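Long-range contact in uncharacterized protein (PDB 4L3R), which is of unknown function but belongs to the DUF4847 family of the calycin clan, and may, like many calycins, bind a small ligand within its barrel: residues F111-F119 and L130-M141. Residues are numbered along the deposited sequence; the frame is centred on the assembly and turned at random. Where two conformers were deposited one is given.
Sequences FISGLFNVF and LYFKDGNTTKVM
Gly114 lets helix 111-116 settle directly on the sheet: its CA lies over one face of the Phe132 ring, 4.0 Å from the centroid, while CA of Lys139 backs the opposite face. With Phe132 CG between the backbone N and the carbonyl carbon (chi1 70°), the ring swings under the helix. Beside it the selenomethionine Met141 bends at chi3 (-79°) and pushes CE to 3.4 Å from Gly114 C; CE also meets Leu115 CD2 and Val118 CG1, and SE makes an oblique Met-aromatic contact with Phe111. Leu130 closes this tight, buried side through its CB, 3.8 Å from Val118 CG1.

Farther out, Phe119 N bonds to Tyr131 O (2.9 Å), and the Phe119 ring takes Tyr131 CB over a face and Thr138 CG2 at its edge. The fit is looser toward solvent, at Asn117 and Lys133, where Lys133 N bonds to Asn117 O at 3.2 Å.

Leaving helix 106-116, the chain enters strand 118-123, where Val118 faces Phe132 as a non-hydrogen-bonded antiparallel pair. This strand pairs with 127-134 and also bonds through Phe119 to Ile93 of 92-96, consistent with a closed barrel. Strand 15-22 flanks 137-144; Leu115 packs on Ile79, and Val118 on Ile93 and Ile95.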
ATOM      1  N   PHE B 111      12.032  22.747   2.625  1.00 47.16           N
ATOM      2  CA  PHE B 111      11.100  21.618   2.516  1.00 46.62           C
ATOM      3  C   PHE B 111      11.792  20.362   1.963  1.00 50.80           C
ATOM      4  O   PHE B 111      11.704  19.300   2.577  1.00 50.29           O
ATOM      5  CB  PHE B 111       9.928  22.019   1.602  1.00 48.65           C
ATOM      6  CG  PHE B 111       8.884  20.958   1.355  1.00 49.86           C
ATOM      7  CD1 PHE B 111       7.870  20.737   2.272  1.00 52.31           C
ATOM      8  CD2 PHE B 111       8.858  20.249   0.165  1.00 51.79           C
ATOM      9  CE1 PHE B 111       6.872  19.809   2.020  1.00 53.15           C
ATOM     10  CE2 PHE B 111       7.863  19.304  -0.083  1.00 54.73           C
ATOM     11  CZ  PHE B 111       6.868  19.098   0.843  1.00 52.58           C
ATOM     12  N   ILE B 112      12.505  20.500   0.835  1.00 48.79           N
ATOM     13  CA  ILE B 112      13.186  19.375   0.176  1.00 50.08           C
ATOM     14  C   ILE B 112      14.324  18.830   1.051  1.00 55.72           C
ATOM     15  O   ILE B 112      14.410  17.613   1.219  1.00 56.32           O
ATOM     16  CB  ILE B 112      13.692  19.778  -1.243  1.00 54.74           C
ATOM     17  CG1 ILE B 112      12.500  20.061  -2.199  1.00 55.12           C
ATOM     18  CG2 ILE B 112      14.632  18.718  -1.846  1.00 56.05           C
ATOM     19  CD1 ILE B 112      11.687  18.831  -2.682  1.00 58.89           C
ATOM     20  N   SER B 113      15.189  19.705   1.597  1.00 51.88           N
ATOM     21  CA  SER B 113      16.290  19.256   2.467  1.00 51.86           C
ATOM     22  C   SER B 113      15.788  18.580   3.732  1.00 51.93           C
ATOM     23  O   SER B 113      16.358  17.580   4.156  1.00 52.64           O
ATOM     24  CB  SER B 113      17.196  20.423   2.869  1.00 56.50           C
ATOM     25  OG  SER B 113      18.048  20.784   1.799  1.00 70.83           O
ATOM     26  N   GLY B 114      14.766  19.164   4.345  1.00 45.96           N
ATOM     27  CA  GLY B 114      14.187  18.658   5.578  1.00 44.99           C
ATOM     28  C   GLY B 114      13.592  17.274   5.451  1.00 48.73           C
ATOM     29  O   GLY B 114      13.708  16.475   6.381  1.00 48.29           O
ATOM     30  N   LEU B 115      12.962  16.966   4.301  1.00 45.08           N
ATOM     31  CA  LEU B 115      12.349  15.648   4.087  1.00 43.97           C
ATOM     32  C   LEU B 115      13.382  14.530   4.082  1.00 49.47           C
ATOM     33  O   LEU B 115      13.117  13.486   4.667  1.00 49.22           O
ATOM     34  CB  LEU B 115      11.515  15.614   2.807  1.00 42.93           C
ATOM     35  CG  LEU B 115      10.158  16.303   2.933  1.00 46.53           C
ATOM     36  CD1 LEU B 115       9.587  16.592   1.569  1.00 45.88           C
ATOM     37  CD2 LEU B 115       9.161  15.446   3.738  1.00 47.18           C
ATOM     38  N   PHE B 116      14.575  14.754   3.514  1.00 47.05           N
ATOM     39  CA  PHE B 116      15.610  13.714   3.513  1.00 47.13           C
ATOM     40  C   PHE B 116      16.312  13.584   4.875  1.00 52.52           C
ATOM     41  O   PHE B 116      17.059  12.624   5.059  1.00 54.51           O
ATOM     42  CB  PHE B 116      16.645  13.976   2.409  1.00 48.91           C
ATOM     43  CG  PHE B 116      16.082  13.789   1.017  1.00 48.64           C
ATOM     44  CD1 PHE B 116      15.650  12.538   0.586  1.00 49.82           C
ATOM     45  CD2 PHE B 116      16.044  14.849   0.115  1.00 49.29           C
ATOM     46  CE1 PHE B 116      15.130  12.366  -0.694  1.00 50.16           C
ATOM     47  CE2 PHE B 116      15.538  14.670  -1.175  1.00 51.36           C
ATOM     48  CZ  PHE B 116      15.076  13.433  -1.567  1.00 48.87           C
ATOM     49  N   ASN B 117      16.086  14.533   5.820  1.00 47.59           N
ATOM     50  CA  ASN B 117      16.669  14.506   7.154  1.00 48.62           C
ATOM     51  C   ASN B 117      15.644  14.120   8.228  1.00 53.17           C
ATOM     52  O   ASN B 117      15.957  14.268   9.413  1.00 55.39           O
ATOM     53  CB  ASN B 117      17.291  15.882   7.493  1.00 48.59           C
ATOM     54  CG  ASN B 117      18.509  16.223   6.673  1.00 64.46           C
ATOM     55  OD1 ASN B 117      19.354  15.371   6.395  1.00 63.05           O
ATOM     56  ND2 ASN B 117      18.675  17.493   6.332  1.00 57.42           N
ATOM     57  N   VAL B 118      14.447  13.607   7.858  1.00 48.16           N
ATOM     58  CA  VAL B 118      13.474  13.172   8.873  1.00 48.44           C
ATOM     59  C   VAL B 118      14.036  11.967   9.635  1.00 54.10           C
ATOM     60  O   VAL B 118      14.780  11.173   9.056  1.00 54.47           O
ATOM     61  CB  VAL B 118      12.052  12.848   8.333  1.00 50.84           C
ATOM     62  CG1 VAL B 118      11.400  14.083   7.729  1.00 48.49           C
ATOM     63  CG2 VAL B 118      12.047  11.664   7.350  1.00 50.50           C
ATOM     64  N   PHE B 119      13.725  11.862  10.934  1.00 51.99           N
ATOM     65  CA  PHE B 119      14.163  10.729  11.762  1.00 53.31           C
ATOM     66  C   PHE B 119      13.001  10.122  12.582  1.00 56.60           C
ATOM     67  O   PHE B 119      13.063   8.928  12.881  1.00 56.65           O
ATOM     68  CB  PHE B 119      15.334  11.121  12.675  1.00 57.95           C
ATOM     69  CG  PHE B 119      15.051  12.191  13.697  1.00 60.77           C
ATOM     70  CD1 PHE B 119      15.193  13.532  13.376  1.00 62.54           C
ATOM     71  CD2 PHE B 119      14.780  11.858  15.015  1.00 66.43           C
ATOM     72  CE1 PHE B 119      14.975  14.522  14.336  1.00 65.15           C
ATOM     73  CE2 PHE B 119      14.593  12.847  15.979  1.00 70.79           C
ATOM     74  CZ  PHE B 119      14.676  14.172  15.629  1.00 67.19           C
ATOM     75  N   LEU B 130       6.505  15.711  11.110  1.00 52.05           N
ATOM     76  CA  LEU B 130       7.777  15.049  10.833  1.00 50.58           C
ATOM     77  C   LEU B 130       8.907  15.805  11.510  1.00 55.23           C
ATOM     78  O   LEU B 130       9.061  17.009  11.296  1.00 54.56           O
ATOM     79  CB  LEU B 130       8.039  14.966   9.322  1.00 47.92           C
ATOM     80  CG  LEU B 130       6.959  14.299   8.481  1.00 51.31           C
ATOM     81  CD1 LEU B 130       7.352  14.288   7.011  1.00 49.96           C
ATOM     82  CD2 LEU B 130       6.678  12.883   8.953  1.00 52.16           C
ATOM     83  N   TYR B 131       9.702  15.095  12.313  1.00 52.60           N
ATOM     84  CA  TYR B 131      10.850  15.660  13.003  1.00 54.32           C
ATOM     85  C   TYR B 131      12.064  15.435  12.140  1.00 55.26           C
ATOM     86  O   TYR B 131      12.271  14.307  11.689  1.00 52.40           O
ATOM     87  CB  TYR B 131      11.038  15.006  14.378  1.00 59.59           C
ATOM     88  CG  TYR B 131       9.966  15.388  15.372  1.00 64.81           C
ATOM     89  CD1 TYR B 131       8.675  14.882  15.268  1.00 66.58           C
ATOM     90  CD2 TYR B 131      10.244  16.253  16.426  1.00 69.01           C
ATOM     91  CE1 TYR B 131       7.680  15.250  16.167  1.00 71.33           C
ATOM     92  CE2 TYR B 131       9.259  16.620  17.340  1.00 72.58           C
ATOM     93  CZ  TYR B 131       7.979  16.116  17.209  1.00 81.27           C
ATOM     94  OH  TYR B 131       7.018  16.497  18.114  1.00 86.97           O
ATOM     95  N   PHE B 132      12.868  16.487  11.906  1.00 51.73           N
ATOM     96  CA  PHE B 132      14.071  16.369  11.087  1.00 51.19           C
ATOM     97  C   PHE B 132      15.218  17.128  11.717  1.00 59.14           C
ATOM     98  O   PHE B 132      14.983  18.091  12.447  1.00 59.37           O
ATOM     99  CB  PHE B 132      13.802  16.868   9.655  1.00 50.04           C
ATOM    100  CG  PHE B 132      13.594  18.358   9.502  1.00 50.07           C
ATOM    101  CD1 PHE B 132      12.336  18.921   9.665  1.00 51.25           C
ATOM    102  CD2 PHE B 132      14.651  19.190   9.141  1.00 51.56           C
ATOM    103  CE1 PHE B 132      12.143  20.295   9.493  1.00 51.62           C
ATOM    104  CE2 PHE B 132      14.447  20.555   8.934  1.00 53.50           C
ATOM    105  CZ  PHE B 132      13.197  21.100   9.114  1.00 51.09           C
ATOM    106  N   LYS B 133      16.459  16.692  11.439  1.00 59.53           N
ATOM    107  CA  LYS B 133      17.633  17.359  11.989  0.50 62.96           C
ATOM    108  C   LYS B 133      18.185  18.363  10.963  1.00 67.60           C
ATOM    109  O   LYS B 133      18.361  18.033   9.789  1.00 65.67           O
ATOM    110  CB  LYS B 133      18.704  16.352  12.474  0.50 68.84           C
ATOM    111  CG  LYS B 133      19.489  15.581  11.411  0.50 81.84           C
ATOM    112  CD  LYS B 133      20.907  16.117  11.249  0.50 92.48           C
ATOM    113  CE  LYS B 133      21.690  15.336  10.228  0.50102.00           C
ATOM    114  NZ  LYS B 133      23.119  15.735  10.208  0.50113.63           N
ATOM    115  N   ASP B 134      18.405  19.614  11.415  1.00 68.23           N
ATOM    116  CA  ASP B 134      18.949  20.709  10.619  1.00 68.92           C
ATOM    117  C   ASP B 134      20.241  21.132  11.319  1.00 78.08           C
ATOM    118  O   ASP B 134      20.230  22.011  12.182  1.00 79.35           O
ATOM    119  CB  ASP B 134      17.923  21.852  10.506  1.00 69.37           C
ATOM    120  CG  ASP B 134      18.401  23.072   9.732  1.00 81.91           C
ATOM    121  OD1 ASP B 134      19.228  22.905   8.807  1.00 84.15           O
ATOM    122  OD2 ASP B 134      17.930  24.188  10.037  1.00 86.38           O
ATOM    123  N   GLY B 135      21.324  20.425  11.006  1.00 77.33           N
ATOM    124  CA  GLY B 135      22.611  20.638  11.653  1.00 81.69           C
ATOM    125  C   GLY B 135      22.560  20.073  13.059  1.00 89.03           C
ATOM    126  O   GLY B 135      22.201  18.904  13.235  1.00 88.31           O
ATOM    127  N   ASN B 136      22.839  20.916  14.072  1.00 88.90           N
ATOM    128  CA  ASN B 136      22.781  20.510  15.484  1.00 92.34           C
ATOM    129  C   ASN B 136      21.368  20.693  16.085  1.00 93.48           C
ATOM    130  O   ASN B 136      21.161  20.319  17.242  1.00 96.33           O
ATOM    131  CB  ASN B 136      23.803  21.305  16.323  1.00100.00           C
ATOM    132  CG  ASN B 136      25.248  20.989  16.012  1.00130.86           C
ATOM    133  OD1 ASN B 136      25.570  20.265  15.062  1.00124.95           O
ATOM    134  ND2 ASN B 136      26.161  21.509  16.826  1.00129.64           N
ATOM    135  N   THR B 137      20.404  21.256  15.320  1.00 84.16           N
ATOM    136  CA  THR B 137      19.043  21.504  15.802  1.00 81.55           C
ATOM    137  C   THR B 137      18.059  20.449  15.297  1.00 80.78           C
ATOM    138  O   THR B 137      18.360  19.699  14.370  1.00 78.61           O
ATOM    139  CB  THR B 137      18.569  22.907  15.361  1.00 85.23           C
ATOM    140  OG1 THR B 137      18.246  22.892  13.966  1.00 80.95           O
ATOM    141  CG2 THR B 137      19.591  24.014  15.677  1.00 84.42           C
ATOM    142  N   THR B 138      16.866  20.429  15.909  1.00 75.21           N
ATOM    143  CA  THR B 138      15.754  19.559  15.547  1.00 71.49           C
ATOM    144  C   THR B 138      14.556  20.449  15.254  1.00 71.68           C
ATOM    145  O   THR B 138      14.113  21.173  16.149  1.00 74.41           O
ATOM    146  CB  THR B 138      15.471  18.550  16.663  1.00 76.84           C
ATOM    147  OG1 THR B 138      16.554  17.622  16.706  1.00 77.02           O
ATOM    148  CG2 THR B 138      14.162  17.786  16.453  1.00 72.81           C
ATOM    149  N   LYS B 139      14.034  20.389  14.016  1.00 61.80           N
ATOM    150  CA  LYS B 139      12.878  21.172  13.580  1.00 58.73           C
ATOM    151  C   LYS B 139      11.740  20.234  13.236  1.00 59.29           C
ATOM    152  O   LYS B 139      11.924  19.018  13.234  1.00 57.22           O
ATOM    153  CB  LYS B 139      13.255  22.068  12.381  1.00 58.73           C
ATOM    154  CG  LYS B 139      13.745  23.460  12.803  1.00 64.61           C
ATOM    155  CD  LYS B 139      15.086  23.817  12.216  1.00 66.99           C
ATOM    156  CE  LYS B 139      15.497  25.210  12.633  1.00 63.85           C
ATOM    157  NZ  LYS B 139      16.900  25.505  12.260  1.00 74.16           N
ATOM    158  N   VAL B 140      10.552  20.792  12.992  1.00 55.85           N
ATOM    159  CA  VAL B 140       9.384  19.992  12.652  1.00 54.69           C
ATOM    160  C   VAL B 140       8.673  20.567  11.450  1.00 53.77           C
ATOM    161  O   VAL B 140       8.518  21.782  11.349  1.00 52.43           O
ATOM    162  CB  VAL B 140       8.389  19.825  13.830  1.00 61.90           C
ATOM    163  CG1 VAL B 140       9.005  18.998  14.944  1.00 64.46           C
ATOM    164  CG2 VAL B 140       7.890  21.169  14.365  1.00 63.60           C
HETATM  165  N   MSE B 141       8.214  19.675  10.551  1.00 47.40           N
HETATM  166  CA  MSE B 141       7.384  20.013   9.406  1.00 44.21           C
HETATM  167  C   MSE B 141       5.996  19.504   9.708  1.00 51.89           C
HETATM  168  O   MSE B 141       5.844  18.307   9.926  1.00 52.68           O
HETATM  169  CB  MSE B 141       7.890  19.347   8.127  1.00 43.37           C
HETATM  170  CG  MSE B 141       9.041  20.030   7.452  1.00 47.55           C
HETATM  171 SE   MSE B 141       9.470  19.044   5.827  0.75 50.75          SE
HETATM  172  CE  MSE B 141      10.435  17.654   6.677  1.00 48.63           C
TER
HETATM  173  O   HOH W   1      22.622  16.221   7.062  1.00 86.19           O